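Local structure of protein-glutamine gamma-glutamyltransferase (Pagrus major, 1G0D) at residues Ala297-Asn305 with Asp355-Asp363; Glu555-Ala563 with Met575-Thr584. The protein probably catalyses calcium-dependent acyl transfer from peptide-bound glutamine to primary amines, including the side-chain amine of lysine, and so cross-links proteins. One frame throughout, in Å; residues are numbered along the deposited sequence.

Contact 1 lies in the catalytic core and contact 2 in a beta hairpin of the C-terminal half; their centres are about 22 Å apart, their nearest atoms about 8 Å, and they do not touch. Contact 1 holds D355 of the active site and places the side chain of T357 about 3 Å from those of C272 and H332. In contact 2, H556 comes within about 4 Å, side chain to side chain, of Y515, a residue important for catalytic activity. A further tie is N330, which bonds through its backbone to A297 of contact 1 and through OD1 to R560 of contact 2. Residues A578-P581 of contact 2 probably belong to a GTP site.

Contact 1 of 2, residues Ala297-Asn305 with Asp355-Asp363; sequences ASAHDVDGN and DPTPQELSD
H300 and D303 both hold CG anti to the backbone N (chi1 -170° and -159°), which carries an imidazole and a carboxylate across to residues 357-361. At the ring edge and in its plane, H300 NE2 gives a weak hydrogen bond to P358 O at 3.2 Å, while T357 CG2 approaches the same nitrogen obliquely at 3.8 Å. The chain of Q359, bent at chi2, brings NE2 over one ring face, 4.1 Å above the plane and offset toward the rim, with the amide tilted from the ring by 45°. That NE2 also donates to H300 O at 2.9 Å, although the position of this oxygen is less certain.

The D303 carboxylate makes a second anchor: L361 N reaches OD1 at 2.8 Å, coming from above the carboxylate plane. A water bonded to L361 O at 2.9 Å adds a weak link to OD2. Replacing D303 by an alanine would probably leave the L361 amide without its acceptor, freeing the loop at E360-L361 to shift. The carboxylate is presented where two beta turns overlap, a type I turn from H300 to D303 and a type I' turn from V302 to N305.

H300 ND1 is hydrogen-bonded to E393 OE2 of helix 387-395, whose F389 touches D303 and Q359. On strand 329-339, W329 meets the H300 ring edge-to-face and H332 NE2 is hydrogen-bonded to OD2 of D355, the strand-end acid of the Cys-His-Asp triad. The loop beyond D355 thus runs between the H300-D303 turn and helix 272-286, where T357 touches C272.

Contact 2 of 2, residues Glu555-Ala563 with Met575-Thr584; sequences EHHLIRVKA and MTVANIPLST
Main-chain bonding between I559 and I580 runs both ways, with I580 N to I559 O at 2.8 Å and I559 N to I580 O at 3.0 Å. The same double pairing recurs at V561 with A578 and at A563 with T576, the hydrogen-bonded pairs of an antiparallel hairpin whose strand axes lie at 159°. The ladder continues one step past the strand, where L582 N meets H557 O at 2.9 Å. Between these pairs, CA-H...O contacts such as R560 CA to A578 O fill in.

Among the side chains, one polar bond crosses. R560 NE donates to N579 OD1 at 2.9 Å with an N-H...O angle of 176°; the oxygen lies in the guanidinium plane and offers an in-plane lone pair, although amide and guanidinium planes stand 84° apart. The two side chains lie side by side, pointing the same way. R560 NH1 goes on to S517 and N330, while R560 NH2 and K562 NZ each make a salt bridge to D326 OD2.

Apolar contact divides between the two faces. With CG1 anti to the backbone N and CG2 anti to the carbonyl carbon, the V577 methyls part, CG1 to R560 CG at 3.5 Å and CG2 to K562 CG at 3.7 Å. The other face joins V561 CG2 to I580 CD1 at 3.8 Å, and I559 and I580 there pack on strand 488-496.

Chemically, the R560 face mixes charged and polar groups with apolar L558, V577 and P581; the I559 face is mainly apolar. Together, its bonds probably fix the guanidinium's rotation, and D326 is likely to offset its charge. The I559-I580 and V561-A578 pairs hold A578-P581, of the probable GTP site, in a strand of the first of two C-terminal beta-barrel domains.

Contact 1 of 2, residues Ala297-Asn305 with Asp355-Asp363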
loop_
_atom_site.group_PDB
_atom_site.type_symbol
_atom_site.label_atom_id
_atom_site.label_comp_id
_atom_site.label_asym_id
_atom_site.label_seq_id
_atom_site.Cartn_x
_atom_site.Cartn_y
_atom_site.Cartn_z
ATOM N N ALA A 297 -3.721 12.617 9.322
ATOM C CA ALA A 297 -3.385 13.048 10.684
ATOM C C ALA A 297 -2.997 11.741 11.418
ATOM O O ALA A 297 -3.694 11.232 12.305
ATOM C CB ALA A 297 -4.593 13.747 11.359
ATOM N N SER A 298 -1.858 11.197 11.005
ATOM C CA SER A 298 -1.358 9.952 11.546
ATOM C C SER A 298 -0.447 10.037 12.738
ATOM O O SER A 298 0.636 10.565 12.643
ATOM C CB SER A 298 -0.613 9.216 10.462
ATOM O OG SER A 298 -1.305 8.029 10.151
ATOM N N ALA A 299 -0.861 9.484 13.862
ATOM C CA ALA A 299 0.006 9.487 15.032
ATOM C C ALA A 299 1.089 8.397 14.954
ATOM O O ALA A 299 1.285 7.611 15.891
ATOM C CB ALA A 299 -0.808 9.308 16.273
ATOM N N HIS A 300 1.816 8.366 13.844
ATOM C CA HIS A 300 2.884 7.379 13.683
ATOM C C HIS A 300 4.077 7.620 14.608
ATOM O O HIS A 300 4.657 6.693 15.178
ATOM C CB HIS A 300 3.402 7.399 12.261
ATOM C CG HIS A 300 4.321 6.268 11.970
ATOM N ND1 HIS A 300 3.915 4.950 12.036
ATOM C CD2 HIS A 300 5.629 6.244 11.628
ATOM C CE1 HIS A 300 4.937 4.164 11.748
ATOM N NE2 HIS A 300 5.989 4.924 11.497
ATOM N N ASP A 301 4.444 8.897 14.675
ATOM C CA ASP A 301 5.553 9.488 15.442
ATOM C C ASP A 301 5.616 9.182 16.933
ATOM O O ASP A 301 6.689 9.094 17.522
ATOM C CB ASP A 301 5.423 10.991 15.325
ATOM C CG ASP A 301 3.982 11.467 15.628
ATOM O OD1 ASP A 301 3.141 11.394 14.710
ATOM O OD2 ASP A 301 3.679 11.904 16.773
ATOM N N VAL A 302 4.430 9.100 17.516
ATOM C CA VAL A 302 4.159 8.875 18.927
ATOM C C VAL A 302 4.768 7.585 19.539
ATOM O O VAL A 302 4.940 7.450 20.763
ATOM C CB VAL A 302 2.606 8.991 19.062
ATOM C CG1 VAL A 302 1.998 7.790 19.697
ATOM C CG2 VAL A 302 2.267 10.269 19.756
ATOM N N ASP A 303 5.124 6.634 18.681
ATOM C CA ASP A 303 5.710 5.408 19.176
ATOM C C ASP A 303 4.840 4.716 20.239
ATOM O O ASP A 303 5.274 4.416 21.362
ATOM C CB ASP A 303 7.080 5.693 19.746
ATOM C CG ASP A 303 7.934 4.458 19.813
ATOM O OD1 ASP A 303 8.088 3.790 18.755
ATOM O OD2 ASP A 303 8.441 4.155 20.924
ATOM N N GLY A 304 3.590 4.485 19.874
ATOM C CA GLY A 304 2.702 3.787 20.764
ATOM C C GLY A 304 2.156 4.481 21.974
ATOM O O GLY A 304 1.343 3.873 22.639
ATOM N N ASN A 305 2.560 5.706 22.271
ATOM C CA ASN A 305 2.028 6.389 23.441
ATOM C C ASN A 305 0.735 7.126 23.201
ATOM O O ASN A 305 0.655 7.993 22.356
ATOM C CB ASN A 305 3.052 7.345 23.979
ATOM C CG ASN A 305 4.110 6.637 24.701
ATOM O OD1 ASN A 305 3.940 6.294 25.864
ATOM N ND2 ASN A 305 5.217 6.361 24.016
ATOM N N ASP A 355 1.244 -3.086 8.590
ATOM C CA ASP A 355 1.934 -1.851 8.273
ATOM C C ASP A 355 3.397 -2.168 7.993
ATOM O O ASP A 355 4.148 -2.522 8.897
ATOM C CB ASP A 355 1.793 -0.887 9.441
ATOM C CG ASP A 355 2.103 0.542 9.059
ATOM O OD1 ASP A 355 2.614 0.766 7.948
ATOM O OD2 ASP A 355 1.836 1.445 9.873
ATOM N N PRO A 356 3.820 -2.064 6.714
ATOM C CA PRO A 356 5.223 -2.364 6.371
ATOM C C PRO A 356 6.243 -1.323 6.896
ATOM O O PRO A 356 7.442 -1.627 7.031
ATOM C CB PRO A 356 5.214 -2.448 4.834
ATOM C CG PRO A 356 3.743 -2.307 4.400
ATOM C CD PRO A 356 3.030 -1.657 5.531
ATOM N N THR A 357 5.748 -0.105 7.161
ATOM C CA THR A 357 6.540 0.991 7.669
ATOM C C THR A 357 6.982 0.682 9.089
ATOM O O THR A 357 6.148 0.515 9.993
ATOM C CB THR A 357 5.749 2.281 7.664
ATOM O OG1 THR A 357 5.257 2.545 6.337
ATOM C CG2 THR A 357 6.642 3.422 8.096
ATOM N N PRO A 358 8.306 0.603 9.305
ATOM C CA PRO A 358 8.787 0.292 10.653
ATOM C C PRO A 358 8.268 1.272 11.682
ATOM O O PRO A 358 7.961 2.423 11.366
ATOM C CB PRO A 358 10.328 0.292 10.520
ATOM C CG PRO A 358 10.584 0.046 9.036
ATOM C CD PRO A 358 9.426 0.784 8.355
ATOM N N GLN A 359 8.142 0.788 12.909
ATOM C CA GLN A 359 7.647 1.606 13.984
ATOM C C GLN A 359 8.732 2.500 14.448
ATOM O O GLN A 359 9.892 2.091 14.601
ATOM C CB GLN A 359 7.150 0.795 15.162
ATOM C CG GLN A 359 6.425 1.697 16.172
ATOM C CD GLN A 359 5.332 2.662 15.581
ATOM O OE1 GLN A 359 4.340 2.218 14.974
ATOM N NE2 GLN A 359 5.512 3.985 15.800
ATOM N N GLU A 360 8.312 3.746 14.639
ATOM C CA GLU A 360 9.141 4.853 15.071
ATOM C C GLU A 360 10.451 4.543 15.796
ATOM O O GLU A 360 11.532 4.580 15.200
ATOM C CB GLU A 360 8.282 5.818 15.917
ATOM C CG GLU A 360 7.546 6.862 15.069
ATOM C CD GLU A 360 8.420 8.061 14.678
ATOM O OE1 GLU A 360 9.565 8.165 15.172
ATOM O OE2 GLU A 360 7.954 8.904 13.880
ATOM N N LEU A 361 10.333 4.178 17.067
ATOM C CA LEU A 361 11.497 3.990 17.872
ATOM C C LEU A 361 12.307 2.695 18.121
ATOM O O LEU A 361 12.843 2.500 19.213
ATOM C CB LEU A 361 11.206 4.735 19.170
ATOM C CG LEU A 361 11.248 6.287 19.040
ATOM C CD1 LEU A 361 11.424 6.756 17.596
ATOM C CD2 LEU A 361 9.973 6.904 19.610
ATOM N N SER A 362 12.373 1.809 17.127
ATOM C CA SER A 362 13.271 0.626 17.148
ATOM C C SER A 362 13.592 0.701 15.695
ATOM O O SER A 362 12.860 0.161 14.853
ATOM C CB SER A 362 12.618 -0.711 17.445
ATOM O OG SER A 362 13.646 -1.604 17.896
ATOM N N ASP A 363 14.716 1.366 15.434
ATOM C CA ASP A 363 15.118 1.748 14.092
ATOM C C ASP A 363 14.997 0.844 12.865
ATOM O O ASP A 363 15.781 -0.083 12.644
ATOM C CB ASP A 363 16.475 2.526 14.154
ATOM C CG ASP A 363 17.723 1.643 14.277
ATOM O OD1 ASP A 363 17.899 0.917 15.283
ATOM O OD2 ASP A 363 18.560 1.727 13.349
HETATM O O HOH W 1 11.415 2.511 21.682
#

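Contact 2 of 2, residues Glu555-Ala563 with Met575-Thr584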
loop_
_atom_site.group_PDB
_atom_site.type_symbol
_atom_site.label_atom_id
_atom_site.label_comp_id
_atom_site.label_asym_id
_atom_site.label_seq_id
_atom_site.Cartn_x
_atom_site.Cartn_y
_atom_site.Cartn_z
ATOM N N GLU A 555 9.499 17.878 -2.873
ATOM C CA GLU A 555 8.793 17.256 -3.992
ATOM C C GLU A 555 7.276 17.270 -3.832
ATOM O O GLU A 555 6.552 17.205 -4.824
ATOM C CB GLU A 555 9.246 15.818 -4.145
ATOM C CG GLU A 555 8.894 14.987 -2.940
ATOM C CD GLU A 555 10.099 14.626 -2.101
ATOM O OE1 GLU A 555 9.948 13.737 -1.232
ATOM O OE2 GLU A 555 11.188 15.223 -2.306
ATOM N N HIS A 556 6.793 17.346 -2.593
ATOM C CA HIS A 556 5.353 17.366 -2.365
ATOM C C HIS A 556 4.832 18.794 -2.313
ATOM O O HIS A 556 3.635 19.012 -2.227
ATOM C CB HIS A 556 4.967 16.601 -1.074
ATOM C CG HIS A 556 4.906 15.098 -1.234
ATOM N ND1 HIS A 556 5.165 14.454 -2.425
ATOM C CD2 HIS A 556 4.657 14.117 -0.331
ATOM C CE1 HIS A 556 5.082 13.144 -2.253
ATOM N NE2 HIS A 556 4.777 12.914 -0.991
ATOM N N HIS A 557 5.721 19.775 -2.354
ATOM C CA HIS A 557 5.275 21.174 -2.342
ATOM C C HIS A 557 4.278 21.520 -1.221
ATOM O O HIS A 557 3.195 22.064 -1.486
ATOM C CB HIS A 557 4.636 21.527 -3.700
ATOM C CG HIS A 557 5.265 20.833 -4.866
ATOM N ND1 HIS A 557 6.289 21.393 -5.600
ATOM C CD2 HIS A 557 5.051 19.610 -5.398
ATOM C CE1 HIS A 557 6.680 20.544 -6.531
ATOM N NE2 HIS A 557 5.942 19.452 -6.430
ATOM N N LEU A 558 4.661 21.243 0.028
ATOM C CA LEU A 558 3.804 21.496 1.191
ATOM C C LEU A 558 4.176 22.689 2.097
ATOM O O LEU A 558 5.338 22.897 2.457
ATOM C CB LEU A 558 3.772 20.249 2.057
ATOM C CG LEU A 558 2.981 19.027 1.640
ATOM C CD1 LEU A 558 3.576 17.853 2.411
ATOM C CD2 LEU A 558 1.466 19.211 1.935
ATOM N N ILE A 559 3.170 23.447 2.508
ATOM C CA ILE A 559 3.399 24.577 3.375
ATOM C C ILE A 559 2.468 24.486 4.570
ATOM O O ILE A 559 1.249 24.575 4.437
ATOM C CB ILE A 559 3.166 25.910 2.606
ATOM C CG1 ILE A 559 4.356 26.165 1.663
ATOM C CG2 ILE A 559 2.997 27.078 3.587
ATOM C CD1 ILE A 559 4.094 27.190 0.614
ATOM N N ARG A 560 3.038 24.307 5.751
ATOM C CA ARG A 560 2.218 24.224 6.945
ATOM C C ARG A 560 2.004 25.623 7.520
ATOM O O ARG A 560 2.956 26.264 7.928
ATOM C CB ARG A 560 2.915 23.349 7.977
ATOM C CG ARG A 560 2.048 22.919 9.144
ATOM C CD ARG A 560 2.771 21.833 9.902
ATOM N NE ARG A 560 2.668 20.543 9.232
ATOM C CZ ARG A 560 3.170 19.406 9.708
ATOM N NH1 ARG A 560 3.022 18.270 9.028
ATOM N NH2 ARG A 560 3.826 19.402 10.861
ATOM N N VAL A 561 0.767 26.106 7.532
ATOM C CA VAL A 561 0.461 27.415 8.094
ATOM C C VAL A 561 -0.127 27.206 9.478
ATOM O O VAL A 561 -0.941 26.303 9.665
ATOM C CB VAL A 561 -0.566 28.154 7.235
ATOM C CG1 VAL A 561 -0.902 29.507 7.856
ATOM C CG2 VAL A 561 -0.016 28.324 5.830
ATOM N N LYS A 562 0.307 28.005 10.450
ATOM C CA LYS A 562 -0.193 27.915 11.831
ATOM C C LYS A 562 -0.650 29.271 12.343
ATOM O O LYS A 562 -0.124 30.300 11.965
ATOM C CB LYS A 562 0.888 27.389 12.768
ATOM C CG LYS A 562 1.479 26.080 12.319
ATOM C CD LYS A 562 2.487 25.579 13.347
ATOM C CE LYS A 562 3.049 24.220 12.989
ATOM N NZ LYS A 562 3.727 23.637 14.170
ATOM N N ALA A 563 -1.639 29.290 13.203
ATOM C CA ALA A 563 -2.080 30.574 13.697
ATOM C C ALA A 563 -2.338 30.386 15.167
ATOM O O ALA A 563 -2.885 29.364 15.579
ATOM C CB ALA A 563 -3.346 31.024 12.980
ATOM N N MET A 575 -5.162 27.612 18.843
ATOM C CA MET A 575 -4.330 27.290 17.684
ATOM C C MET A 575 -5.117 26.583 16.580
ATOM O O MET A 575 -6.178 26.003 16.820
ATOM C CB MET A 575 -3.144 26.405 18.105
ATOM C CG MET A 575 -1.854 26.608 17.283
ATOM S SD MET A 575 -0.765 25.143 17.262
ATOM C CE MET A 575 -1.704 24.022 18.389
ATOM N N THR A 576 -4.587 26.648 15.365
ATOM C CA THR A 576 -5.190 26.008 14.214
ATOM C C THR A 576 -4.106 25.844 13.181
ATOM O O THR A 576 -3.404 26.785 12.853
ATOM C CB THR A 576 -6.318 26.836 13.610
ATOM O OG1 THR A 576 -7.426 26.868 14.518
ATOM C CG2 THR A 576 -6.785 26.196 12.342
ATOM N N VAL A 577 -3.943 24.641 12.668
ATOM C CA VAL A 577 -2.917 24.440 11.672
ATOM C C VAL A 577 -3.524 24.011 10.356
ATOM O O VAL A 577 -4.587 23.432 10.336
ATOM C CB VAL A 577 -1.914 23.398 12.152
ATOM C CG1 VAL A 577 -0.863 23.142 11.075
ATOM C CG2 VAL A 577 -1.258 23.912 13.399
ATOM N N ALA A 578 -2.863 24.343 9.259
ATOM C CA ALA A 578 -3.339 23.977 7.941
ATOM C C ALA A 578 -2.142 23.592 7.105
ATOM O O ALA A 578 -1.099 24.228 7.198
ATOM C CB ALA A 578 -4.054 25.148 7.302
ATOM N N ASN A 579 -2.266 22.534 6.320
ATOM C CA ASN A 579 -1.166 22.135 5.456
ATOM C C ASN A 579 -1.628 22.388 4.068
ATOM O O ASN A 579 -2.654 21.854 3.651
ATOM C CB ASN A 579 -0.850 20.667 5.602
ATOM C CG ASN A 579 -0.034 20.395 6.812
ATOM O OD1 ASN A 579 1.190 20.374 6.743
ATOM N ND2 ASN A 579 -0.700 20.197 7.943
ATOM N N ILE A 580 -0.875 23.208 3.348
ATOM C CA ILE A 580 -1.263 23.530 2.006
ATOM C C ILE A 580 -0.466 22.791 0.957
ATOM O O ILE A 580 0.730 22.975 0.837
ATOM C CB ILE A 580 -1.134 25.028 1.750
ATOM C CG1 ILE A 580 -1.811 25.795 2.880
ATOM C CG2 ILE A 580 -1.792 25.396 0.428
ATOM C CD1 ILE A 580 -1.832 27.304 2.699
ATOM N N PRO A 581 -1.111 21.868 0.233
ATOM C CA PRO A 581 -0.396 21.152 -0.816
ATOM C C PRO A 581 -0.514 21.965 -2.148
ATOM O O PRO A 581 -1.604 22.122 -2.714
ATOM C CB PRO A 581 -1.106 19.799 -0.853
ATOM C CG PRO A 581 -2.416 20.007 -0.167
ATOM C CD PRO A 581 -2.486 21.374 0.384
ATOM N N LEU A 582 0.603 22.512 -2.618
ATOM C CA LEU A 582 0.594 23.298 -3.846
ATOM C C LEU A 582 0.582 22.308 -5.022
ATOM O O LEU A 582 1.440 21.422 -5.089
ATOM C CB LEU A 582 1.835 24.205 -3.897
ATOM C CG LEU A 582 1.896 25.574 -3.197
ATOM C CD1 LEU A 582 1.026 25.610 -2.019
ATOM C CD2 LEU A 582 3.281 25.838 -2.738
ATOM N N SER A 583 -0.373 22.472 -5.949
ATOM C CA SER A 583 -0.540 21.551 -7.089
ATOM C C SER A 583 0.450 21.592 -8.235
ATOM O O SER A 583 1.057 22.615 -8.488
ATOM C CB SER A 583 -1.955 21.683 -7.696
ATOM O OG SER A 583 -2.463 23.007 -7.733
ATOM N N THR A 584 0.609 20.462 -8.928
ATOM C CA THR A 584 1.479 20.389 -10.101
ATOM C C THR A 584 0.523 20.226 -11.287
ATOM O O THR A 584 -0.617 19.786 -11.120
ATOM C CB THR A 584 2.457 19.210 -10.050
ATOM O OG1 THR A 584 1.784 18.053 -9.545
ATOM C CG2 THR A 584 3.650 19.542 -9.149
#